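Local coordinates for sialidase B (PDB 4XJW), which cleaves terminal sialic acid residues from oligosaccharides, glycoproteins and glycolipids by acting on alpha-(2->3)-, alpha-(2->6)- and alpha-(2->8)-glycosidic linkages, at residues A[25-29]-A[30-34]; A[121-125]-A[126-130]; A[135-139]-A[140-144]. The protein carries 1 engineered substitution. All coordinates share one frame; numbering follows the deposited sequence.

Contact 1 (A[25-29]-A[30-34])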
ATOM      1  N   ASP A  25     -33.453 -21.788 -19.949  1.00 29.93           N
ATOM      2  CA  ASP A  25     -34.851 -21.386 -20.078  1.00 31.65           C
ATOM      3  C   ASP A  25     -35.252 -20.349 -19.023  1.00 31.40           C
ATOM      4  O   ASP A  25     -36.231 -19.615 -19.192  1.00 32.36           O
ATOM      5  CB  ASP A  25     -35.777 -22.605 -20.037  1.00 31.45           C
ATOM      6  CG  ASP A  25     -35.212 -23.750 -19.213  1.00 43.28           C
ATOM      7  OD1 ASP A  25     -34.548 -23.491 -18.180  1.00 37.82           O
ATOM      8  OD2 ASP A  25     -35.433 -24.922 -19.600  1.00 46.05           O
ATOM      9  N   LYS A  26     -34.478 -20.282 -17.943  1.00 31.07           N
ATOM     10  CA  LYS A  26     -34.775 -19.381 -16.835  1.00 31.37           C
ATOM     11  C   LYS A  26     -34.221 -17.980 -17.070  1.00 28.32           C
ATOM     12  O   LYS A  26     -34.690 -17.017 -16.464  1.00 29.13           O
ATOM     13  CB  LYS A  26     -34.182 -19.929 -15.537  1.00 29.70           C
ATOM     14  CG  LYS A  26     -34.058 -21.447 -15.484  1.00 37.87           C
ATOM     15  CD  LYS A  26     -35.417 -22.105 -15.321  1.00 37.86           C
ATOM     16  CE  LYS A  26     -35.314 -23.418 -14.540  1.00 41.17           C
ATOM     17  NZ  LYS A  26     -34.662 -24.514 -15.320  1.00 36.62           N
ATOM     18  N   LEU A  27     -33.201 -17.869 -17.921  1.00 22.00           N
ATOM     19  CA  LEU A  27     -32.595 -16.569 -18.187  1.00 19.01           C
ATOM     20  C   LEU A  27     -33.607 -15.649 -18.846  1.00 26.95           C
ATOM     21  O   LEU A  27     -34.160 -15.978 -19.893  1.00 28.84           O
ATOM     22  CB  LEU A  27     -31.326 -16.703 -19.043  1.00 21.39           C
ATOM     23  CG  LEU A  27     -30.098 -17.105 -18.226  1.00 26.65           C
ATOM     24  CD1 LEU A  27     -28.920 -17.455 -19.115  1.00 25.39           C
ATOM     25  CD2 LEU A  27     -29.720 -16.009 -17.235  1.00 24.00           C
ATOM     26  N   SER A  28     -33.844 -14.497 -18.225  1.00 21.87           N
ATOM     27  CA  SER A  28     -34.933 -13.617 -18.622  1.00 18.93           C
ATOM     28  C   SER A  28     -34.602 -12.157 -18.347  1.00 17.41           C
ATOM     29  O   SER A  28     -34.099 -11.823 -17.274  1.00 17.38           O
ATOM     30  CB  SER A  28     -36.200 -14.008 -17.859  1.00 20.21           C
ATOM     31  OG  SER A  28     -36.509 -15.367 -18.065  1.00 28.94           O
ATOM     32  N   GLY A  29     -34.902 -11.285 -19.307  1.00 17.46           N
ATOM     33  CA  GLY A  29     -34.656  -9.873 -19.121  1.00 16.48           C
ATOM     34  C   GLY A  29     -33.191  -9.583 -19.372  1.00 17.46           C
ATOM     35  O   GLY A  29     -32.398 -10.498 -19.635  1.00 18.14           O
ATOM     36  N   GLU A  30     -32.829  -8.309 -19.274  1.00 18.96           N
ATOM     37  CA  GLU A  30     -31.509  -7.871 -19.702  1.00 17.91           C
ATOM     38  C   GLU A  30     -30.517  -7.647 -18.568  1.00 19.61           C
ATOM     39  O   GLU A  30     -29.353  -7.309 -18.817  1.00 20.65           O
ATOM     40  CB  GLU A  30     -31.630  -6.608 -20.549  1.00 22.65           C
ATOM     41  CG  GLU A  30     -32.329  -6.826 -21.883  1.00 26.88           C
ATOM     42  CD  GLU A  30     -32.622  -5.519 -22.583  1.00 32.74           C
ATOM     43  OE1 GLU A  30     -32.858  -4.522 -21.873  1.00 42.60           O
ATOM     44  OE2 GLU A  30     -32.603  -5.492 -23.831  1.00 40.06           O
ATOM     45  N   SER A  31     -30.968  -7.836 -17.335  1.00 19.11           N
ATOM     46  CA  SER A  31     -30.102  -7.658 -16.178  1.00 16.55           C
ATOM     47  C   SER A  31     -29.932  -8.955 -15.403  1.00 17.26           C
ATOM     48  O   SER A  31     -30.906  -9.661 -15.132  1.00 18.11           O
ATOM     49  CB  SER A  31     -30.637  -6.546 -15.273  1.00 18.81           C
ATOM     50  OG  SER A  31     -30.609  -5.303 -15.942  1.00 19.17           O
ATOM     51  N   GLN A  32     -28.694  -9.257 -15.026  1.00 16.35           N
ATOM     52  CA  GLN A  32     -28.398 -10.487 -14.295  1.00 15.12           C
ATOM     53  C   GLN A  32     -27.341 -10.249 -13.229  1.00 15.61           C
ATOM     54  O   GLN A  32     -26.509  -9.349 -13.345  1.00 17.41           O
ATOM     55  CB  GLN A  32     -27.920 -11.596 -15.242  1.00 13.95           C
ATOM     56  CG  GLN A  32     -29.033 -12.438 -15.878  1.00 15.92           C
ATOM     57  CD  GLN A  32     -29.742 -11.736 -17.027  1.00 20.19           C
ATOM     58  OE1 GLN A  32     -29.147 -10.926 -17.741  1.00 15.72           O
ATOM     59  NE2 GLN A  32     -31.025 -12.052 -17.214  1.00 17.54           N
ATOM     60  N   THR A  33     -27.383 -11.069 -12.189  1.00 14.91           N
ATOM     61  CA  THR A  33     -26.341 -11.075 -11.179  1.00 13.35           C
ATOM     62  C   THR A  33     -25.896 -12.506 -10.994  1.00 17.03           C
ATOM     63  O   THR A  33     -26.729 -13.405 -10.873  1.00 16.61           O
ATOM     64  CB  THR A  33     -26.861 -10.509  -9.852  1.00 13.80           C
ATOM     65  OG1 THR A  33     -27.188  -9.131 -10.040  1.00 16.48           O
ATOM     66  CG2 THR A  33     -25.811 -10.626  -8.759  1.00 17.09           C
ATOM     67  N   VAL A  34     -24.582 -12.719 -10.991  1.00 14.60           N
ATOM     68  CA  VAL A  34     -24.012 -14.033 -10.719  1.00 15.00           C
ATOM     69  C   VAL A  34     -23.316 -13.975  -9.363  1.00 17.80           C
ATOM     70  O   VAL A  34     -22.508 -13.082  -9.118  1.00 14.65           O
ATOM     71  CB  VAL A  34     -22.999 -14.449 -11.804  1.00 12.09           C
ATOM     72  CG1 VAL A  34     -22.411 -15.812 -11.470  1.00 14.38           C
ATOM     73  CG2 VAL A  34     -23.658 -14.471 -13.172  1.00 18.99           C
TER
HETATM   74  O   HOH W   1     -33.389  -9.476 -16.034  1.00 17.38           O
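The side-chain amide of Gln-32 meets Gly-29 O in its own plane, at the NE2 edge, and has Leu-27 CD2 to one face, displaced toward CG. Gln-32 is the first residue of strand 32-39 in the concanavalin-like N-terminal domain, and it reaches back to the carbonyl of Gly-29 in the loop that joins helix 20-23 to this strand. NE2 of Gln-32 donates to Gly-29 O at 3.2 Å, with an almost straight N-H...O angle of 171°. The carbonyl is used differently: the donor comes from above the group, 61° out of its plane. On the Leu-27 face, the nearest approach is Leu-27 CD2 to Gln-32 CG, at 3.9 Å. The side chain of Gln-32, bent at chi2 (77°), folds back over the loop. NE2 has two acceptors, Gly-29 O and Asn-174 OD1. Gly-29 has a positive phi, a backbone shape that favours glycine. Glu-30 touches the Gly-29 carbonyl carbon through CB and CG. Earlier in the loop, Ser-28 OG donates to Lys-26 O at 2.9 Å. Lys-26 NZ forms a salt bridge with its neighbour Asp-25 OD1 at 3.0 Å. A water lies between the two arms, 2.7 Å from Ser-28 O and 2.6 Å from Ser-31 O, close enough to bridge them, though it has more acceptors in reach than protons.

Contact 2 (A[121-125]-A[126-130])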
ATOM      1  N   MET A 121     -17.931  -5.828 -10.961  1.00 10.67           N
ATOM      2  CA  MET A 121     -17.425  -7.056 -10.352  1.00 10.93           C
ATOM      3  C   MET A 121     -16.968  -6.819  -8.920  1.00 11.24           C
ATOM      4  O   MET A 121     -16.210  -5.879  -8.662  1.00 11.95           O
ATOM      5  CB  MET A 121     -16.243  -7.580 -11.150  1.00 10.20           C
ATOM      6  CG  MET A 121     -15.592  -8.816 -10.534  1.00 13.76           C
ATOM      7  SD  MET A 121     -16.600 -10.305 -10.764  1.00 13.56           S
ATOM      8  CE  MET A 121     -16.265 -10.597 -12.492  1.00 11.85           C
ATOM      9  N   TYR A 122     -17.424  -7.667  -8.002  1.00 11.01           N
ATOM     10  CA  TYR A 122     -16.936  -7.647  -6.622  1.00 10.84           C
ATOM     11  C   TYR A 122     -16.293  -8.987  -6.328  1.00 11.72           C
ATOM     12  O   TYR A 122     -16.816 -10.022  -6.709  1.00 13.92           O
ATOM     13  CB  TYR A 122     -18.086  -7.459  -5.631  1.00 11.25           C
ATOM     14  CG  TYR A 122     -18.998  -6.276  -5.866  1.00 12.11           C
ATOM     15  CD1 TYR A 122     -20.078  -6.372  -6.731  1.00 11.67           C
ATOM     16  CD2 TYR A 122     -18.802  -5.077  -5.186  1.00 12.77           C
ATOM     17  CE1 TYR A 122     -20.936  -5.297  -6.930  1.00 16.17           C
ATOM     18  CE2 TYR A 122     -19.653  -4.002  -5.364  1.00 15.25           C
ATOM     19  CZ  TYR A 122     -20.714  -4.118  -6.248  1.00 15.88           C
ATOM     20  OH  TYR A 122     -21.563  -3.056  -6.438  1.00 21.44           O
ATOM     21  N   VAL A 123     -15.156  -8.977  -5.647  1.00 10.45           N
ATOM     22  CA  VAL A 123     -14.613 -10.227  -5.142  1.00 10.10           C
ATOM     23  C   VAL A 123     -14.238 -10.006  -3.694  1.00 12.15           C
ATOM     24  O   VAL A 123     -13.579  -9.017  -3.385  1.00 11.49           O
ATOM     25  CB  VAL A 123     -13.373 -10.676  -5.937  1.00 11.31           C
ATOM     26  CG1 VAL A 123     -12.851 -11.982  -5.367  1.00 14.64           C
ATOM     27  CG2 VAL A 123     -13.708 -10.845  -7.412  1.00 10.44           C
ATOM     28  N   ASN A 124     -14.693 -10.901  -2.812  1.00 11.39           N
ATOM     29  CA  ASN A 124     -14.400 -10.812  -1.385  1.00  9.79           C
ATOM     30  C   ASN A 124     -14.822  -9.481  -0.761  1.00 13.70           C
ATOM     31  O   ASN A 124     -14.150  -8.947   0.123  1.00 11.85           O
ATOM     32  CB  ASN A 124     -12.933 -11.170  -1.120  1.00 10.88           C
ATOM     33  CG  ASN A 124     -12.627 -12.584  -1.543  1.00 11.70           C
ATOM     34  OD1 ASN A 124     -13.519 -13.427  -1.529  1.00 14.22           O
ATOM     35  ND2 ASN A 124     -11.395 -12.855  -1.935  1.00 12.68           N
ATOM     36  N   GLY A 125     -15.944  -8.958  -1.246  1.00 11.44           N
ATOM     37  CA  GLY A 125     -16.519  -7.751  -0.695  1.00 13.14           C
ATOM     38  C   GLY A 125     -15.837  -6.483  -1.158  1.00 13.84           C
ATOM     39  O   GLY A 125     -16.013  -5.420  -0.563  1.00 16.55           O
ATOM     40  N   ILE A 126     -15.048  -6.601  -2.220  1.00 10.71           N
ATOM     41  CA  ILE A 126     -14.330  -5.470  -2.776  1.00 11.13           C
ATOM     42  C   ILE A 126     -14.724  -5.255  -4.240  1.00 11.90           C
ATOM     43  O   ILE A 126     -14.604  -6.167  -5.068  1.00 12.01           O
ATOM     44  CB  ILE A 126     -12.811  -5.711  -2.695  1.00 10.54           C
ATOM     45  CG1 ILE A 126     -12.371  -5.799  -1.230  1.00 12.42           C
ATOM     46  CG2 ILE A 126     -12.045  -4.598  -3.387  1.00 12.97           C
ATOM     47  CD1 ILE A 126     -10.925  -6.264  -1.063  1.00 12.78           C
ATOM     48  N   GLU A 127     -15.190  -4.050  -4.565  1.00 10.76           N
ATOM     49  CA  GLU A 127     -15.464  -3.695  -5.957  1.00 11.21           C
ATOM     50  C   GLU A 127     -14.165  -3.554  -6.721  1.00 11.90           C
ATOM     51  O   GLU A 127     -13.379  -2.640  -6.463  1.00 14.47           O
ATOM     52  CB  GLU A 127     -16.251  -2.390  -6.046  1.00 14.21           C
ATOM     53  CG  GLU A 127     -16.702  -2.074  -7.459  1.00 17.40           C
ATOM     54  CD  GLU A 127     -17.268  -0.674  -7.596  1.00 22.70           C
ATOM     55  OE1 GLU A 127     -18.345  -0.419  -7.034  1.00 29.02           O
ATOM     56  OE2 GLU A 127     -16.623   0.155  -8.267  1.00 28.24           O
ATOM     57  N   VAL A 128     -13.929  -4.471  -7.656  1.00  9.95           N
ATOM     58  CA  VAL A 128     -12.659  -4.491  -8.394  1.00 11.16           C
ATOM     59  C   VAL A 128     -12.738  -3.824  -9.767  1.00 13.42           C
ATOM     60  O   VAL A 128     -11.723  -3.378 -10.300  1.00 11.80           O
ATOM     61  CB  VAL A 128     -12.050  -5.916  -8.498  1.00  9.19           C
ATOM     62  CG1 VAL A 128     -11.733  -6.488  -7.096  1.00 11.99           C
ATOM     63  CG2 VAL A 128     -12.971  -6.847  -9.269  1.00 14.83           C
ATOM     64  N   PHE A 129     -13.937  -3.777 -10.344  1.00 12.21           N
ATOM     65  CA  PHE A 129     -14.187  -2.894 -11.489  1.00 11.10           C
ATOM     66  C   PHE A 129     -15.659  -2.562 -11.645  1.00 13.16           C
ATOM     67  O   PHE A 129     -16.536  -3.303 -11.187  1.00 14.45           O
ATOM     68  CB  PHE A 129     -13.560  -3.394 -12.814  1.00 11.78           C
ATOM     69  CG  PHE A 129     -14.079  -4.729 -13.307  1.00 12.30           C
ATOM     70  CD1 PHE A 129     -15.315  -4.836 -13.940  1.00 14.03           C
ATOM     71  CD2 PHE A 129     -13.295  -5.873 -13.162  1.00 14.71           C
ATOM     72  CE1 PHE A 129     -15.774  -6.073 -14.413  1.00 15.72           C
ATOM     73  CE2 PHE A 129     -13.737  -7.109 -13.634  1.00 12.01           C
ATOM     74  CZ  PHE A 129     -14.969  -7.207 -14.260  1.00 15.70           C
ATOM     75  N   SER A 130     -15.916  -1.415 -12.254  1.00 16.15           N
ATOM     76  CA  SER A 130     -17.272  -1.005 -12.574  1.00 15.63           C
ATOM     77  C   SER A 130     -17.190  -0.227 -13.871  1.00 21.10           C
ATOM     78  O   SER A 130     -16.617   0.860 -13.919  1.00 22.18           O
ATOM     79  CB  SER A 130     -17.873  -0.159 -11.453  1.00 19.89           C
ATOM     80  OG  SER A 130     -19.277  -0.031 -11.617  1.00 24.59           O
TER
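Phe-129 has a chi1 of 62°, which sets CG between its backbone N and carbonyl carbon and brings the ring over Met-121. Met-121 has CG anti to the backbone N (chi1 176°), and this carries CG alongside Val-128. The contact is a tight beta hairpin of strands 118-123 and 126-132. A type I' turn from Val-123 to Ile-126 closes it, with Asn-124 and Gly-125 at the centre, both at positive phi. This pair is a familiar choice for such a turn. Val-123 and Ile-126 bond to each other in both directions, with Val-123 N to Ile-126 O at 2.9 Å and Ile-126 N to Val-123 O at 3.1 Å. Further along, Val-128 and Phe-129 both face Met-121, which makes a classic beta bulge. Val-128 N donates to Met-121 O, and Met-121 N donates to Phe-129 O. Met-121 CB sits over one face of the Phe-129 ring, 3.5 Å from its centroid and 18° off the normal: a CH-pi contact. Met-121 CG touches Val-128 CG2 at 3.5 Å. On the other face, the Tyr-122 and Glu-127 side chains cross, with Tyr-122 CD2 3.8 Å from Glu-127 CB. Tyr-122 OH is hydrogen-bonded to Asp-179 OD1. The backbone bonds thus set the register and the bulge. The apolar Met-121 side faces the opposite sheet through strand 74-80, while the Tyr-122 and Glu-127 side carries the polar groups.

Contact 3 (A[135-139]-A[140-144])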
ATOM      1  N   THR A 135     -23.024   1.117 -25.549  1.00 23.38           N
ATOM      2  CA  THR A 135     -23.917   0.100 -26.083  1.00 22.14           C
ATOM      3  C   THR A 135     -23.866  -1.124 -25.184  1.00 23.52           C
ATOM      4  O   THR A 135     -22.874  -1.855 -25.157  1.00 21.41           O
ATOM      5  CB  THR A 135     -23.548  -0.282 -27.514  1.00 25.19           C
ATOM      6  OG1 THR A 135     -23.496   0.903 -28.317  1.00 31.82           O
ATOM      7  CG2 THR A 135     -24.583  -1.245 -28.096  1.00 26.39           C
ATOM      8  N   PHE A 136     -24.938  -1.338 -24.436  1.00 19.38           N
ATOM      9  CA  PHE A 136     -24.968  -2.425 -23.472  1.00 21.13           C
ATOM     10  C   PHE A 136     -25.267  -3.756 -24.149  1.00 23.70           C
ATOM     11  O   PHE A 136     -26.066  -3.821 -25.081  1.00 21.19           O
ATOM     12  CB  PHE A 136     -26.018  -2.137 -22.408  1.00 16.36           C
ATOM     13  CG  PHE A 136     -26.028  -3.131 -21.278  1.00 17.37           C
ATOM     14  CD1 PHE A 136     -25.049  -3.083 -20.291  1.00 16.68           C
ATOM     15  CD2 PHE A 136     -27.019  -4.107 -21.199  1.00 15.50           C
ATOM     16  CE1 PHE A 136     -25.052  -3.989 -19.248  1.00 17.49           C
ATOM     17  CE2 PHE A 136     -27.032  -5.022 -20.153  1.00 17.92           C
ATOM     18  CZ  PHE A 136     -26.046  -4.963 -19.173  1.00 18.01           C
ATOM     19  N   LEU A 137     -24.606  -4.809 -23.672  1.00 17.71           N
ATOM     20  CA  LEU A 137     -24.857  -6.166 -24.129  1.00 18.68           C
ATOM     21  C   LEU A 137     -25.307  -7.017 -22.950  1.00 20.26           C
ATOM     22  O   LEU A 137     -24.485  -7.441 -22.132  1.00 18.17           O
ATOM     23  CB  LEU A 137     -23.602  -6.772 -24.764  1.00 18.70           C
ATOM     24  CG  LEU A 137     -23.682  -8.232 -25.225  1.00 18.94           C
ATOM     25  CD1 LEU A 137     -24.921  -8.466 -26.091  1.00 22.41           C
ATOM     26  CD2 LEU A 137     -22.420  -8.646 -25.965  1.00 16.58           C
ATOM     27  N   PRO A 138     -26.621  -7.260 -22.851  1.00 19.33           N
ATOM     28  CA  PRO A 138     -27.149  -8.164 -21.825  1.00 19.68           C
ATOM     29  C   PRO A 138     -26.551  -9.551 -22.018  1.00 18.82           C
ATOM     30  O   PRO A 138     -26.462 -10.012 -23.160  1.00 22.99           O
ATOM     31  CB  PRO A 138     -28.649  -8.186 -22.129  1.00 18.92           C
ATOM     32  CG  PRO A 138     -28.915  -6.911 -22.878  1.00 20.35           C
ATOM     33  CD  PRO A 138     -27.685  -6.683 -23.697  1.00 19.61           C
ATOM     34  N   ILE A 139     -26.126 -10.205 -20.943  1.00 19.22           N
ATOM     35  CA  ILE A 139     -25.496 -11.511 -21.090  1.00 20.70           C
ATOM     36  C   ILE A 139     -26.502 -12.543 -21.602  1.00 22.96           C
ATOM     37  O   ILE A 139     -26.128 -13.521 -22.241  1.00 31.00           O
ATOM     38  CB  ILE A 139     -24.808 -12.011 -19.785  1.00 22.02           C
ATOM     39  CG1 ILE A 139     -25.839 -12.257 -18.685  1.00 20.47           C
ATOM     40  CG2 ILE A 139     -23.747 -11.030 -19.319  1.00 18.53           C
ATOM     41  CD1 ILE A 139     -25.252 -12.876 -17.420  1.00 25.51           C
ATOM     42  N   SER A 140     -27.783 -12.294 -21.352  1.00 22.99           N
ATOM     43  CA  SER A 140     -28.847 -13.175 -21.817  1.00 25.53           C
ATOM     44  C   SER A 140     -29.224 -12.927 -23.276  1.00 24.35           C
ATOM     45  O   SER A 140     -30.014 -13.675 -23.852  1.00 27.57           O
ATOM     46  CB  SER A 140     -30.088 -12.967 -20.958  1.00 27.41           C
ATOM     47  OG  SER A 140     -30.533 -11.627 -21.080  1.00 28.81           O
ATOM     48  N   ASN A 141     -28.687 -11.872 -23.877  1.00 23.33           N
ATOM     49  CA  ASN A 141     -29.091 -11.539 -25.236  1.00 24.76           C
ATOM     50  C   ASN A 141     -27.972 -11.704 -26.255  1.00 23.75           C
ATOM     51  O   ASN A 141     -28.037 -11.163 -27.362  1.00 25.35           O
ATOM     52  CB  ASN A 141     -29.688 -10.131 -25.307  1.00 24.86           C
ATOM     53  CG  ASN A 141     -30.542  -9.923 -26.550  1.00 36.24           C
ATOM     54  OD1 ASN A 141     -31.268 -10.824 -26.977  1.00 36.16           O
ATOM     55  ND2 ASN A 141     -30.447  -8.739 -27.141  1.00 35.93           N
ATOM     56  N   ILE A 142     -26.940 -12.456 -25.890  1.00 20.18           N
ATOM     57  CA  ILE A 142     -25.918 -12.811 -26.867  1.00 20.47           C
ATOM     58  C   ILE A 142     -26.551 -13.737 -27.915  1.00 21.08           C
ATOM     59  O   ILE A 142     -27.201 -14.726 -27.573  1.00 18.26           O
ATOM     60  CB  ILE A 142     -24.683 -13.444 -26.200  1.00 21.63           C
ATOM     61  CG1 ILE A 142     -23.958 -12.398 -25.348  1.00 22.10           C
ATOM     62  CG2 ILE A 142     -23.743 -14.028 -27.233  1.00 20.84           C
ATOM     63  CD1 ILE A 142     -23.007 -12.984 -24.321  1.00 22.36           C
ATOM     64  N   ASN A 143     -26.394 -13.385 -29.188  1.00 23.22           N
ATOM     65  CA  ASN A 143     -27.081 -14.097 -30.264  1.00 21.19           C
ATOM     66  C   ASN A 143     -26.789 -15.591 -30.281  1.00 20.49           C
ATOM     67  O   ASN A 143     -25.634 -16.005 -30.380  1.00 18.91           O
ATOM     68  CB  ASN A 143     -26.732 -13.487 -31.621  1.00 20.57           C
ATOM     69  CG  ASN A 143     -27.585 -14.054 -32.748  1.00 23.60           C
ATOM     70  OD1 ASN A 143     -28.777 -14.325 -32.564  1.00 29.12           O
ATOM     71  ND2 ASN A 143     -26.978 -14.250 -33.912  1.00 25.60           N
ATOM     72  N   GLY A 144     -27.840 -16.393 -30.156  1.00 19.43           N
ATOM     73  CA  GLY A 144     -27.705 -17.834 -30.280  1.00 20.77           C
ATOM     74  C   GLY A 144     -27.125 -18.587 -29.096  1.00 24.55           C
ATOM     75  O   GLY A 144     -26.692 -19.725 -29.253  1.00 21.82           O
TER
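Ser-140 meets Pro-138 and Ile-139 at a sharp reversal of the chain. Its OG turns back toward the proline, 4.1 Å from Pro-138 CB, a loose approach. The strong partner of this hydroxyl is Gly-29 O, in the loop before strand 32-39. Ile-139 and Ser-140 have the backbone angles of the two central residues of a type I beta turn. Asn-141 completes that turn. Its backbone N donates to Pro-138 O at 3.0 Å, with an N-H...O angle of 158°. The N lies well above the carbonyl plane, 65° out of it, and so misses the lone pairs. The side chains of Asn-141 and Pro-138 lie side by side and point the same way, with Asn-141 CB 3.9 Å from Pro-138 CB. Asn-141 O is held by Lys-83 NZ. Ile-142 comes next and carries the apolar part of the contact. Ile-142 CG1 lies against the fork of Leu-137, 4.1 Å from both CD1 and CD2, and the two side chains cross at about a right angle. CG1 of Ile-142 lies beside the backbone N and anti to the carbonyl carbon (chi1 -68°), and CD1 extends beyond it to within 3.8 Å of Ile-139 O. Beyond this point the chain leaves the turn, and the backbone N of Asn-143 bonds to Asp-80. The whole loop links strand 126-132, in one sheet of the concanavalin-like domain, to strand 147-150 in the other. Ile-139 and Ile-142 pack on Phe-64 of strand 63-69, Leu-137 packs on Ile-78 of strand 74-80, and Ile-139 also reaches Ser-112 of strand 102-113.

All three contacts lie in the N-terminal concanavalin-like domain, away from the annotated sialidase sites. Contact 1 is a surface contact, whereas contacts 2 and 3 are largely buried. Contacts 1 and 2 reach the same antiparallel sheet, through strand 32-39 and the 118-132 hairpin. Contacts 1 and 3 touch, with centres about 10 Å apart, and so join two neighbouring loops. Contact 2 touches neither; its centre is about 20 Å from that of contact 1 and 22 Å from that of contact 3. The chemistry follows the place: amide, carbonyl and water in contact 1, strand pairing with an apolar face in contact 2, and one turn bond with aliphatic packing in contact 3.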